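PDB 3UEP: Yop proteins translocation protein Q from Yersinia pseudotuberculosis, which serves as a component of the Yop type III secretion machinery, present here as the protein's C-terminal, FliN-like part, made from an internal translation start. Local coordinates for residues A[38-41]-A[42-46]; A[30-33]-A[34-38]. All blocks are in the same frame, centred on the assembly; numbering follows the deposited sequence.

Contact 1 (A[38-41]-A[42-46])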
loop_
_atom_site.group_PDB
_atom_site.type_symbol
_atom_site.label_atom_id
_atom_site.label_comp_id
_atom_site.label_asym_id
_atom_site.label_seq_id
_atom_site.Cartn_x
_atom_site.Cartn_y
_atom_site.Cartn_z
ATOM N N THR A 38 -11.512 -2.752 -15.376
ATOM C CA THR A 38 -12.331 -1.954 -16.293
ATOM C C THR A 38 -13.785 -1.869 -15.848
ATOM O O THR A 38 -14.489 -0.941 -16.217
ATOM C CB THR A 38 -12.291 -2.471 -17.739
ATOM O OG1 THR A 38 -12.867 -1.479 -18.591
ATOM C CG2 THR A 38 -13.090 -3.744 -17.872
ATOM N N SER A 39 -14.244 -2.825 -15.053
ATOM C CA SER A 39 -15.621 -2.751 -14.525
ATOM C C SER A 39 -15.739 -1.850 -13.290
ATOM O O SER A 39 -16.835 -1.536 -12.855
ATOM C CB SER A 39 -16.130 -4.142 -14.170
ATOM O OG SER A 39 -15.339 -4.632 -13.105
ATOM N N LEU A 40 -14.616 -1.431 -12.721
ATOM C CA LEU A 40 -14.668 -0.604 -11.514
ATOM C C LEU A 40 -15.365 0.728 -11.770
ATOM O O LEU A 40 -15.178 1.344 -12.818
ATOM C CB LEU A 40 -13.271 -0.372 -10.955
ATOM C CG LEU A 40 -12.600 -1.619 -10.370
ATOM C CD1 LEU A 40 -11.268 -1.226 -9.749
ATOM C CD2 LEU A 40 -13.509 -2.274 -9.329
ATOM N N GLU A 41 -16.204 1.141 -10.819
ATOM C CA GLU A 41 -16.816 2.463 -10.842
ATOM C C GLU A 41 -17.139 2.870 -9.398
ATOM O O GLU A 41 -17.073 2.041 -8.491
ATOM C CB GLU A 41 -18.068 2.461 -11.716
ATOM C CG GLU A 41 -19.179 1.565 -11.218
ATOM C CD GLU A 41 -20.327 1.472 -12.214
ATOM O OE1 GLU A 41 -20.130 1.864 -13.384
ATOM O OE2 GLU A 41 -21.426 1.011 -11.829
ATOM N N PRO A 42 -17.469 4.148 -9.176
ATOM C CA PRO A 42 -17.832 4.561 -7.813
ATOM C C PRO A 42 -18.969 3.696 -7.272
ATOM O O PRO A 42 -19.976 3.487 -7.960
ATOM C CB PRO A 42 -18.278 6.016 -7.986
ATOM C CG PRO A 42 -17.591 6.462 -9.260
ATOM C CD PRO A 42 -17.573 5.251 -10.143
ATOM N N GLY A 43 -18.800 3.184 -6.057
ATOM C CA GLY A 43 -19.764 2.260 -5.472
ATOM C C GLY A 43 -19.286 0.821 -5.526
ATOM O O GLY A 43 -19.772 -0.015 -4.757
ATOM N N SER A 44 -18.335 0.523 -6.422
ATOM C CA SER A 44 -17.810 -0.847 -6.529
ATOM C C SER A 44 -17.189 -1.282 -5.215
ATOM O O SER A 44 -16.531 -0.487 -4.555
ATOM C CB SER A 44 -16.755 -0.972 -7.627
ATOM O OG SER A 44 -17.300 -0.731 -8.914
ATOM N N LEU A 45 -17.394 -2.544 -4.840
ATOM C CA LEU A 45 -16.782 -3.090 -3.625
ATOM C C LEU A 45 -15.732 -4.117 -3.984
ATOM O O LEU A 45 -15.922 -4.929 -4.895
ATOM C CB LEU A 45 -17.828 -3.751 -2.732
ATOM C CG LEU A 45 -18.959 -2.844 -2.278
ATOM C CD1 LEU A 45 -20.214 -3.629 -1.857
ATOM C CD2 LEU A 45 -18.442 -1.974 -1.166
ATOM N N ILE A 46 -14.609 -4.066 -3.280
ATOM C CA ILE A 46 -13.541 -5.006 -3.522
ATOM C C ILE A 46 -13.211 -5.686 -2.222
ATOM O O ILE A 46 -12.975 -5.033 -1.199
ATOM C CB ILE A 46 -12.260 -4.339 -4.030
ATOM C CG1 ILE A 46 -12.520 -3.609 -5.340
ATOM C CG2 ILE A 46 -11.156 -5.383 -4.233
ATOM C CD1 ILE A 46 -11.260 -2.841 -5.850
#

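Contact 2 (A[30-33]-A[34-38])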
loop_
_atom_site.group_PDB
_atom_site.type_symbol
_atom_site.label_atom_id
_atom_site.label_comp_id
_atom_site.label_asym_id
_atom_site.label_seq_id
_atom_site.Cartn_x
_atom_site.Cartn_y
_atom_site.Cartn_z
ATOM N N GLN A 30 -2.962 -8.248 -4.438
ATOM C CA GLN A 30 -2.131 -7.478 -5.337
ATOM C C GLN A 30 -2.470 -7.809 -6.783
ATOM O O GLN A 30 -1.787 -7.337 -7.693
ATOM C CB GLN A 30 -0.646 -7.716 -5.029
ATOM C CG GLN A 30 -0.246 -7.453 -3.551
ATOM C CD GLN A 30 1.253 -7.642 -3.301
ATOM O OE1 GLN A 30 2.068 -6.779 -3.649
ATOM N NE2 GLN A 30 1.621 -8.780 -2.707
ATOM N N ILE A 31 -3.529 -8.601 -7.001
ATOM C CA ILE A 31 -3.910 -8.978 -8.369
ATOM C C ILE A 31 -5.395 -8.822 -8.706
ATOM O O ILE A 31 -6.244 -9.486 -8.114
ATOM C CB ILE A 31 -3.487 -10.431 -8.736
ATOM C CG1 ILE A 31 -1.976 -10.629 -8.586
ATOM C CG2 ILE A 31 -3.871 -10.734 -10.169
ATOM C CD1 ILE A 31 -1.156 -9.917 -9.665
ATOM N N LEU A 32 -5.696 -7.948 -9.665
ATOM C CA LEU A 32 -7.009 -7.920 -10.315
ATOM C C LEU A 32 -6.804 -8.091 -11.818
ATOM O O LEU A 32 -5.906 -7.471 -12.398
ATOM C CB LEU A 32 -7.720 -6.587 -10.059
ATOM C CG LEU A 32 -8.082 -6.248 -8.607
ATOM C CD1 LEU A 32 -8.759 -4.899 -8.513
ATOM C CD2 LEU A 32 -8.963 -7.311 -8.027
ATOM N N ASP A 33 -7.613 -8.918 -12.467
ATOM C CA ASP A 33 -7.539 -8.959 -13.923
ATOM C C ASP A 33 -8.135 -7.702 -14.556
ATOM O O ASP A 33 -8.704 -6.863 -13.870
ATOM C CB ASP A 33 -8.143 -10.250 -14.506
ATOM C CG ASP A 33 -9.655 -10.328 -14.364
ATOM O OD1 ASP A 33 -10.207 -11.398 -14.681
ATOM O OD2 ASP A 33 -10.294 -9.337 -13.949
ATOM N N TRP A 34 -7.998 -7.571 -15.870
ATOM C CA TRP A 34 -8.468 -6.372 -16.561
ATOM C C TRP A 34 -9.982 -6.249 -16.587
ATOM O O TRP A 34 -10.511 -5.147 -16.444
ATOM C CB TRP A 34 -7.919 -6.289 -17.992
ATOM C CG TRP A 34 -8.422 -5.072 -18.712
ATOM C CD1 TRP A 34 -9.421 -5.022 -19.630
ATOM C CD2 TRP A 34 -7.963 -3.723 -18.536
ATOM N NE1 TRP A 34 -9.616 -3.724 -20.044
ATOM C CE2 TRP A 34 -8.734 -2.908 -19.381
ATOM C CE3 TRP A 34 -6.985 -3.124 -17.730
ATOM C CZ2 TRP A 34 -8.541 -1.525 -19.470
ATOM C CZ3 TRP A 34 -6.798 -1.750 -17.817
ATOM C CH2 TRP A 34 -7.566 -0.969 -18.684
ATOM N N HIS A 35 -10.685 -7.360 -16.792
ATOM C CA HIS A 35 -12.159 -7.335 -16.694
ATOM C C HIS A 35 -12.570 -6.636 -15.397
ATOM O O HIS A 35 -13.452 -5.785 -15.384
ATOM C CB HIS A 35 -12.748 -8.743 -16.647
ATOM C CG HIS A 35 -12.851 -9.420 -17.978
ATOM N ND1 HIS A 35 -13.600 -8.918 -19.018
ATOM C CD2 HIS A 35 -12.327 -10.589 -18.420
ATOM C CE1 HIS A 35 -13.527 -9.742 -20.052
ATOM N NE2 HIS A 35 -12.763 -10.761 -19.712
ATOM N N THR A 36 -11.926 -7.019 -14.301
ATOM C CA THR A 36 -12.242 -6.475 -12.983
ATOM C C THR A 36 -11.906 -4.984 -12.874
ATOM O O THR A 36 -12.727 -4.213 -12.391
ATOM C CB THR A 36 -11.565 -7.283 -11.843
ATOM O OG1 THR A 36 -11.923 -8.659 -11.965
ATOM C CG2 THR A 36 -12.052 -6.806 -10.487
ATOM N N LEU A 37 -10.735 -4.570 -13.358
ATOM C CA LEU A 37 -10.351 -3.149 -13.294
ATOM C C LEU A 37 -11.221 -2.278 -14.168
ATOM O O LEU A 37 -11.606 -1.175 -13.774
ATOM C CB LEU A 37 -8.892 -2.921 -13.723
ATOM C CG LEU A 37 -7.689 -3.167 -12.816
ATOM C CD1 LEU A 37 -6.446 -2.732 -13.555
ATOM C CD2 LEU A 37 -7.800 -2.394 -11.536
ATOM N N THR A 38 -11.512 -2.752 -15.376
ATOM C CA THR A 38 -12.331 -1.954 -16.293
ATOM C C THR A 38 -13.785 -1.869 -15.848
ATOM O O THR A 38 -14.489 -0.941 -16.217
ATOM C CB THR A 38 -12.291 -2.471 -17.739
ATOM O OG1 THR A 38 -12.867 -1.479 -18.591
ATOM C CG2 THR A 38 -13.090 -3.744 -17.872
#

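Contact 1 (A[38-41]-A[42-46])
Ser44 folds back on Glu41 and grips one carbonyl oxygen twice. Its backbone N donates to Glu41 O over 2.9 Å with an N-H...O angle of 159°, the bond that closes a type II beta turn through Pro42 and Gly43. The hydroxyl adds a second bond, Ser44 OG to Glu41 O at 2.8 Å, striking the carbonyl more from the side (C=O...OG 123°); both donors are tilted from the carbonyl plane. The torsion makes this possible: OG stands anti to the carbonyl carbon of Ser44 and beside its own N (chi1 -65°), which brings the hydroxyl to the same oxygen that the backbone N-H already meets. Pro42 supplies the rigid first corner, and Gly43 takes the second with a positive phi, a backbone shape that suits glycine. Glu41 swings CG between its own N and carbonyl carbon, and from there the extended chain carries the carboxylate away from the turn, while CG passes 3.8 Å from Ser44 OG. On the apolar side Leu40 lays CD2 against Ser44 CB at 3.9 Å and meets the CD1 end of Ile46 at 4.2 Å. Leu45 and Ile46 then enter an antiparallel ladder with a strand of the second subunit. Two donors from one residue on a single acceptor imply a turn probably held by backbone and side chain together, just before the chain joins the shared sheet.

Contact 2 (A[30-33]-A[34-38])
The carboxylate of Asp33 lies at the edge of the His35 imidazole, with OD1 near the ring plane and the two planes 67° apart; His35 CB comes within 3.7 Å of Asp33 OD2. At the first residue of the helix, the indole of Trp34 carries Thr38 CB on one face, 3.6 Å above the plane and offset toward the rim. The imidazole also reaches outward, its NE2 hydrogen-bonded to Asp15 of the second subunit. Asp33 OD2 takes two bonds from Thr36: the backbone N at 2.9 Å, nearly in line with the C-O bond, and OG1 at 2.7 Å on the syn side, 34° out of the carboxylate plane. The two donors come from opposite faces of that plane, a grip that would restrain rotation of the carboxylate. Asp33 has CG between its N and its carbonyl carbon, which turns OD2 back over the first helical turn. This is a helix N-cap: strand 31-33 ends and helix 34-39 starts almost perpendicular to it, the short axes 85° apart. Asp33 O accepts from Leu37 N at 3.1 Å as the helix begins. The negative carboxylate would also suit the positive end of the helix dipole. Next to the cap in sequence, Leu32 forks between two helix residues, CD2 meeting Thr36 CG2 and CD1 meeting Leu37 CD2, each at 4.0 Å and each crossing at about a right angle. Leu37 also packs on Leu65 of the second subunit, while residues 31-33 form an antiparallel ladder with a strand of that chain.

Contacts 1 and 2 are the two ends of one strand-helix-turn-strand passage: contact 2 starts helix 34-39, contact 1 leads out of it, and Thr38 belongs to both. Their centres are about 10 Å apart; contact 1 lies about 22 Å and contact 2 about 20 Å, centre to centre, from the centre of the chain, on the same side of it. They touch where Ile46 CD1 meets Leu32 CD1 at 4.2 Å, a side-chain contact between the strand after the turn and the strand before the helix. Ser39 OG, hydrogen-bonded to Thr36 O, links residues of contact 1 and contact 2. Both contacts reach the second subunit, and both flanking strands pair with its strands, placing the whole passage at the dimer interface.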